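Side-chain contacts in extracellular solute-binding protein (Bordetella parapertussis, PDB 3PU5), which probably captures a small solute, perhaps a polyamine-like compound, outside the cytoplasmic membrane and delivers it to a transporter for uptake: residues Val10-Gly14 / Gly15-Glu19; Glu131-Glu134 / Arg135-Gly139. All blocks are in the same frame, centred on the assembly; numbering follows the deposited sequence.

Contact 1: residues Val10-Gly14 / Gly15-Glu19; sequences VTSSG and GSFLE
Gly14 hands its carbonyl to the first turn of the helix that follows: Leu18 N donates to Gly14 O in a weak, 3.3 Å hydrogen bond, nearly straight at 174°, and Glu19 N to Gly15 O comes next. Around this turn the chain leaves a strand and doubles back as helix, and the side chains of Ser12 and Ser13 meet those of Phe17 and Leu18. Ser12 faces the helix. Its CB lies 3.7 Å from Leu18 CD1, and its OG is equally close to Leu18 CG, while the same hydroxyl oxygen sits in the plane of the Phe17 ring, at its edge, 3.9 Å from Phe17 CD1. With CG anti to the backbone N (chi1 -177°), the Phe17 ring swings back toward the two serines. Ser13 OG approaches it obliquely, 3.3 Å from Phe17 CD1; a chi1 of 48°, which tucks the oxygen between backbone N and carbonyl carbon, brings it there. Leu18 rests its CB on the backbone of Gly14, 3.7 Å from Gly14 CA, and sends CD1 past Ser12. Gly15, with a positive phi, lies where the chain turns into the helix. Beyond the turn, Phe17 packs edge-to-face on Phe271, and Leu18 reaches Leu39 and Pro41 of the neighbouring strand. This is the strand-to-helix turn of a beta-alpha-beta unit in a periplasmic-binding-protein fold. Across it the side chains meet by van der Waals contact, both serine hydroxyls lying against carbon, and the one polar link is the weak backbone bond.

Contact 2: residues Glu131-Glu134 / Arg135-Gly139; sequences EFVE and RTVAG
Glu131 and Arg135, one helical turn apart, run side by side and join in a salt bridge from Arg135 NH1 to Glu131 OE2 at 3.0 Å. With CG anti to its backbone N (chi1 -177°) and the chain extended beyond it, Glu131 offers OE2 on its anti side to the edge of the guanidinium, and the two flat groups lie only 21° from coplanar. Nearer the backbone, the aliphatic parts touch, Glu131 CG being 3.5 Å from Arg135 CD. Both ends have further partners: Glu131 OE1 takes the backbone N of Lys127, and Arg135 NE forms a salt bridge with Glu140. Phe132 comes next, its carbonyl O gripped twice by Thr136, from OG1 at 2.7 Å and from N at 3.1 Å, on opposite faces of the carbonyl plane. A chi1 of -66° sets OG1 beside its own backbone N and so within reach of that oxygen; it also brings OG1 obliquely to the ring, 3.7 Å from Phe132 CE1. Val133 O receives Val137 N, and Val133 CG1 lies 4.2 Å from Val137 CG2, on the side covered by helix 174-184. Glu134 O accepts Ala138 N, while its carboxylate turns to Tyr167 and Arg183. Gly139, the first residue past the helix, has positive phi and closes it in a Schellman motif. Two i to i+4 pairs thus carry the side-chain polarity here: Thr136 folds its hydroxyl back onto Phe132 O, and Glu131 probably tempers the charge of Arg135.

In the fold
From the N terminus, the last residues of strand 7-12 belong to contact 1, which turns the chain into helix 15-33; that helix then runs back to strand 36-41, parallel to the first. Much later, after strand 111-117, the chain enters helix 129-138, where contact 2 spans the final turns before strand 145-148. The two contacts neither nest nor cross: the first is finished before the second begins. Their centres are 39 Å apart, on opposite sides of the chain's centre, with nearest atoms about 26 Å apart. Contact 1 ties strand to helix within a beta-alpha-beta unit, whereas contact 2 stays inside one helix, which leans on helices 156-167 and 174-184 and on strand 145-148.

Contact 1: residues Val10-Gly14 / Gly15-Glu19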
ATOM      1  N   VAL A  10      -1.604  20.504   1.023  1.00 10.90           N
ATOM      2  CA  VAL A  10      -1.195  19.121   0.786  1.00  9.92           C
ATOM      3  C   VAL A  10      -2.437  18.248   0.747  1.00 10.69           C
ATOM      4  O   VAL A  10      -3.239  18.243   1.697  1.00  9.64           O
ATOM      5  CB  VAL A  10      -0.258  18.596   1.922  1.00 11.64           C
ATOM      6  CG1 VAL A  10       0.193  17.143   1.633  1.00 10.35           C
ATOM      7  CG2 VAL A  10       0.960  19.509   2.090  1.00  8.87           C
ATOM      8  N   THR A  11      -2.607  17.507  -0.342  1.00  9.83           N
ATOM      9  CA  THR A  11      -3.791  16.671  -0.471  1.00  9.98           C
ATOM     10  C   THR A  11      -3.742  15.539   0.539  1.00 11.71           C
ATOM     11  O   THR A  11      -2.667  15.121   0.979  1.00  9.98           O
ATOM     12  CB  THR A  11      -3.935  16.074  -1.879  1.00 11.63           C
ATOM     13  OG1 THR A  11      -2.907  15.101  -2.099  1.00 10.68           O
ATOM     14  CG2 THR A  11      -3.844  17.159  -2.933  1.00 10.86           C
ATOM     15  N   SER A  12      -4.919  15.055   0.903  1.00 10.73           N
ATOM     16  CA  SER A  12      -5.037  13.868   1.720  1.00 12.77           C
ATOM     17  C   SER A  12      -6.405  13.239   1.478  1.00 14.31           C
ATOM     18  O   SER A  12      -7.198  13.741   0.669  1.00 12.75           O
ATOM     19  CB  SER A  12      -4.833  14.209   3.198  1.00 13.17           C
ATOM     20  OG  SER A  12      -4.513  13.045   3.933  1.00 12.42           O
ATOM     21  N   SER A  13      -6.686  12.141   2.171  1.00 13.51           N
ATOM     22  CA  SER A  13      -7.910  11.396   1.919  1.00 13.14           C
ATOM     23  C   SER A  13      -9.001  11.772   2.914  1.00 15.84           C
ATOM     24  O   SER A  13      -9.827  12.648   2.649  1.00 16.10           O
ATOM     25  CB  SER A  13      -7.637   9.888   1.969  1.00 14.55           C
ATOM     26  OG  SER A  13      -6.888   9.538   3.124  1.00 13.84           O
ATOM     27  N   GLY A  14      -9.002  11.104   4.060  1.00 15.50           N
ATOM     28  CA  GLY A  14      -9.955  11.408   5.105  1.00 15.79           C
ATOM     29  C   GLY A  14      -9.806  10.441   6.256  1.00 18.50           C
ATOM     30  O   GLY A  14      -8.895   9.610   6.276  1.00 14.79           O
ATOM     31  N   GLY A  15     -10.706  10.552   7.225  1.00 16.58           N
ATOM     32  CA  GLY A  15     -10.696   9.653   8.359  1.00 16.62           C
ATOM     33  C   GLY A  15      -9.373   9.584   9.095  1.00 15.97           C
ATOM     34  O   GLY A  15      -8.652  10.569   9.213  1.00 17.11           O
ATOM     35  N   SER A  16      -9.058   8.392   9.579  1.00 15.66           N
ATOM     36  CA  SER A  16      -7.929   8.176  10.467  1.00 18.86           C
ATOM     37  C   SER A  16      -6.589   8.462   9.781  1.00 16.16           C
ATOM     38  O   SER A  16      -5.647   8.942  10.413  1.00 14.35           O
ATOM     39  CB  SER A  16      -7.959   6.735  10.975  1.00 18.30           C
ATOM     40  OG  SER A  16      -7.051   6.557  12.040  1.00 30.76           O
ATOM     41  N   PHE A  17      -6.509   8.150   8.491  1.00 15.06           N
ATOM     42  CA  PHE A  17      -5.288   8.397   7.730  1.00 14.04           C
ATOM     43  C   PHE A  17      -4.976   9.885   7.784  1.00 13.42           C
ATOM     44  O   PHE A  17      -3.886  10.281   8.188  1.00 13.04           O
ATOM     45  CB  PHE A  17      -5.466   7.939   6.282  1.00 11.26           C
ATOM     46  CG  PHE A  17      -4.231   8.098   5.424  1.00 12.74           C
ATOM     47  CD1 PHE A  17      -3.985   9.290   4.755  1.00 11.57           C
ATOM     48  CD2 PHE A  17      -3.332   7.045   5.266  1.00 11.86           C
ATOM     49  CE1 PHE A  17      -2.869   9.439   3.958  1.00 11.36           C
ATOM     50  CE2 PHE A  17      -2.207   7.184   4.455  1.00 12.17           C
ATOM     51  CZ  PHE A  17      -1.973   8.388   3.809  1.00 12.42           C
ATOM     52  N   LEU A  18      -5.947  10.705   7.382  1.00 12.99           N
ATOM     53  CA  LEU A  18      -5.776  12.155   7.358  1.00 15.27           C
ATOM     54  C   LEU A  18      -5.468  12.740   8.748  1.00 14.62           C
ATOM     55  O   LEU A  18      -4.626  13.630   8.888  1.00 12.69           O
ATOM     56  CB  LEU A  18      -7.012  12.834   6.742  1.00 15.04           C
ATOM     57  CG  LEU A  18      -6.875  14.327   6.428  1.00 17.45           C
ATOM     58  CD1 LEU A  18      -7.836  14.751   5.314  1.00 17.25           C
ATOM     59  CD2 LEU A  18      -7.082  15.184   7.665  1.00 16.59           C
ATOM     60  N   GLU A  19      -6.162  12.242   9.765  1.00 15.39           N
ATOM     61  CA  GLU A  19      -5.950  12.707  11.131  1.00 17.13           C
ATOM     62  C   GLU A  19      -4.516  12.429  11.547  1.00 14.42           C
ATOM     63  O   GLU A  19      -3.886  13.227  12.254  1.00 15.06           O
ATOM     64  CB  GLU A  19      -6.899  11.990  12.087  1.00 18.65           C
ATOM     65  CG  GLU A  19      -8.368  12.245  11.801  1.00 24.49           C
ATOM     66  CD  GLU A  19      -9.285  11.373  12.646  1.00 29.32           C
ATOM     67  OE1 GLU A  19      -8.772  10.493  13.386  1.00 32.63           O
ATOM     68  OE2 GLU A  19     -10.521  11.570  12.565  1.00 38.55           O
TER

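Contact 2: residues Glu131-Glu134 / Arg135-Gly139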
ATOM      1  N   GLU A 131       2.990 -22.406  -0.281  1.00  9.40           N
ATOM      2  CA  GLU A 131       2.387 -23.344   0.665  1.00 11.14           C
ATOM      3  C   GLU A 131       0.881 -23.076   0.774  1.00 10.64           C
ATOM      4  O   GLU A 131       0.067 -23.992   0.723  1.00 10.73           O
ATOM      5  CB  GLU A 131       3.045 -23.217   2.035  1.00 11.76           C
ATOM      6  CG  GLU A 131       2.513 -24.203   3.042  1.00 14.96           C
ATOM      7  CD  GLU A 131       3.184 -24.099   4.395  1.00 16.36           C
ATOM      8  OE1 GLU A 131       4.204 -23.384   4.510  1.00 18.17           O
ATOM      9  OE2 GLU A 131       2.682 -24.735   5.347  1.00 19.70           O
ATOM     10  N   PHE A 132       0.520 -21.807   0.928  1.00 10.14           N
ATOM     11  CA  PHE A 132      -0.882 -21.397   0.940  1.00  9.75           C
ATOM     12  C   PHE A 132      -1.646 -21.952  -0.264  1.00  8.91           C
ATOM     13  O   PHE A 132      -2.723 -22.537  -0.122  1.00  9.27           O
ATOM     14  CB  PHE A 132      -0.964 -19.865   0.958  1.00 10.15           C
ATOM     15  CG  PHE A 132      -2.354 -19.326   0.769  1.00  9.82           C
ATOM     16  CD1 PHE A 132      -3.393 -19.765   1.568  1.00  9.43           C
ATOM     17  CD2 PHE A 132      -2.617 -18.368  -0.204  1.00 10.20           C
ATOM     18  CE1 PHE A 132      -4.682 -19.262   1.396  1.00  9.41           C
ATOM     19  CE2 PHE A 132      -3.903 -17.861  -0.380  1.00  9.72           C
ATOM     20  CZ  PHE A 132      -4.934 -18.308   0.425  1.00  8.44           C
ATOM     21  N   VAL A 133      -1.093 -21.757  -1.455  1.00  9.41           N
ATOM     22  CA  VAL A 133      -1.728 -22.250  -2.675  1.00 11.83           C
ATOM     23  C   VAL A 133      -1.843 -23.780  -2.708  1.00 10.99           C
ATOM     24  O   VAL A 133      -2.924 -24.328  -2.900  1.00 11.58           O
ATOM     25  CB  VAL A 133      -0.981 -21.768  -3.945  1.00 11.32           C
ATOM     26  CG1 VAL A 133      -1.562 -22.435  -5.197  1.00 12.64           C
ATOM     27  CG2 VAL A 133      -1.040 -20.257  -4.056  1.00 10.12           C
ATOM     28  N   GLU A 134      -0.726 -24.465  -2.511  1.00 12.25           N
ATOM     29  CA  GLU A 134      -0.698 -25.909  -2.689  1.00 11.93           C
ATOM     30  C   GLU A 134      -1.519 -26.621  -1.626  1.00 12.63           C
ATOM     31  O   GLU A 134      -2.171 -27.611  -1.917  1.00 13.69           O
ATOM     32  CB  GLU A 134       0.738 -26.433  -2.698  1.00 12.23           C
ATOM     33  CG  GLU A 134       1.589 -25.890  -3.832  1.00 14.62           C
ATOM     34  CD  GLU A 134       1.006 -26.158  -5.214  1.00 18.44           C
ATOM     35  OE1 GLU A 134       0.270 -27.157  -5.388  1.00 17.19           O
ATOM     36  OE2 GLU A 134       1.291 -25.363  -6.137  1.00 19.03           O
ATOM     37  N   ARG A 135      -1.489 -26.120  -0.394  1.00 13.68           N
ATOM     38  CA  ARG A 135      -2.308 -26.705   0.662  1.00 12.34           C
ATOM     39  C   ARG A 135      -3.802 -26.431   0.420  1.00 12.74           C
ATOM     40  O   ARG A 135      -4.657 -27.286   0.692  1.00 10.84           O
ATOM     41  CB  ARG A 135      -1.845 -26.241   2.053  1.00 11.52           C
ATOM     42  CG  ARG A 135      -0.515 -26.872   2.494  1.00 14.60           C
ATOM     43  CD  ARG A 135      -0.065 -26.394   3.880  1.00 13.83           C
ATOM     44  NE  ARG A 135      -0.949 -26.852   4.951  1.00 19.33           N
ATOM     45  CZ  ARG A 135      -0.815 -26.513   6.233  1.00 21.82           C
ATOM     46  NH1 ARG A 135       0.176 -25.712   6.608  1.00 23.10           N
ATOM     47  NH2 ARG A 135      -1.667 -26.976   7.143  1.00 25.28           N
ATOM     48  N   THR A 136      -4.122 -25.248  -0.103  1.00 10.54           N
ATOM     49  CA  THR A 136      -5.511 -24.967  -0.473  1.00  9.72           C
ATOM     50  C   THR A 136      -6.013 -25.972  -1.516  1.00 10.84           C
ATOM     51  O   THR A 136      -7.068 -26.582  -1.360  1.00 11.18           O
ATOM     52  CB  THR A 136      -5.670 -23.546  -1.036  1.00 11.63           C
ATOM     53  OG1 THR A 136      -5.400 -22.598   0.001  1.00  9.86           O
ATOM     54  CG2 THR A 136      -7.091 -23.332  -1.569  1.00 10.82           C
ATOM     55  N   VAL A 137      -5.239 -26.128  -2.583  1.00 10.77           N
ATOM     56  CA  VAL A 137      -5.572 -27.020  -3.691  1.00 11.54           C
ATOM     57  C   VAL A 137      -5.669 -28.497  -3.239  1.00 13.03           C
ATOM     58  O   VAL A 137      -6.479 -29.265  -3.767  1.00 11.81           O
ATOM     59  CB  VAL A 137      -4.539 -26.829  -4.844  1.00 12.46           C
ATOM     60  CG1 VAL A 137      -4.786 -27.795  -5.987  1.00 14.55           C
ATOM     61  CG2 VAL A 137      -4.568 -25.373  -5.332  1.00 12.20           C
ATOM     62  N   ALA A 138      -4.862 -28.883  -2.254  1.00 11.15           N
ATOM     63  CA  ALA A 138      -4.895 -30.255  -1.732  1.00 13.00           C
ATOM     64  C   ALA A 138      -6.128 -30.476  -0.865  1.00 13.48           C
ATOM     65  O   ALA A 138      -6.443 -31.608  -0.501  1.00 12.13           O
ATOM     66  CB  ALA A 138      -3.628 -30.574  -0.935  1.00 11.82           C
ATOM     67  N   GLY A 139      -6.809 -29.386  -0.525  1.00 12.11           N
ATOM     68  CA  GLY A 139      -8.049 -29.462   0.227  1.00 12.40           C
ATOM     69  C   GLY A 139      -7.842 -29.471   1.728  1.00 12.81           C
ATOM     70  O   GLY A 139      -8.765 -29.769   2.487  1.00 11.44           O
TER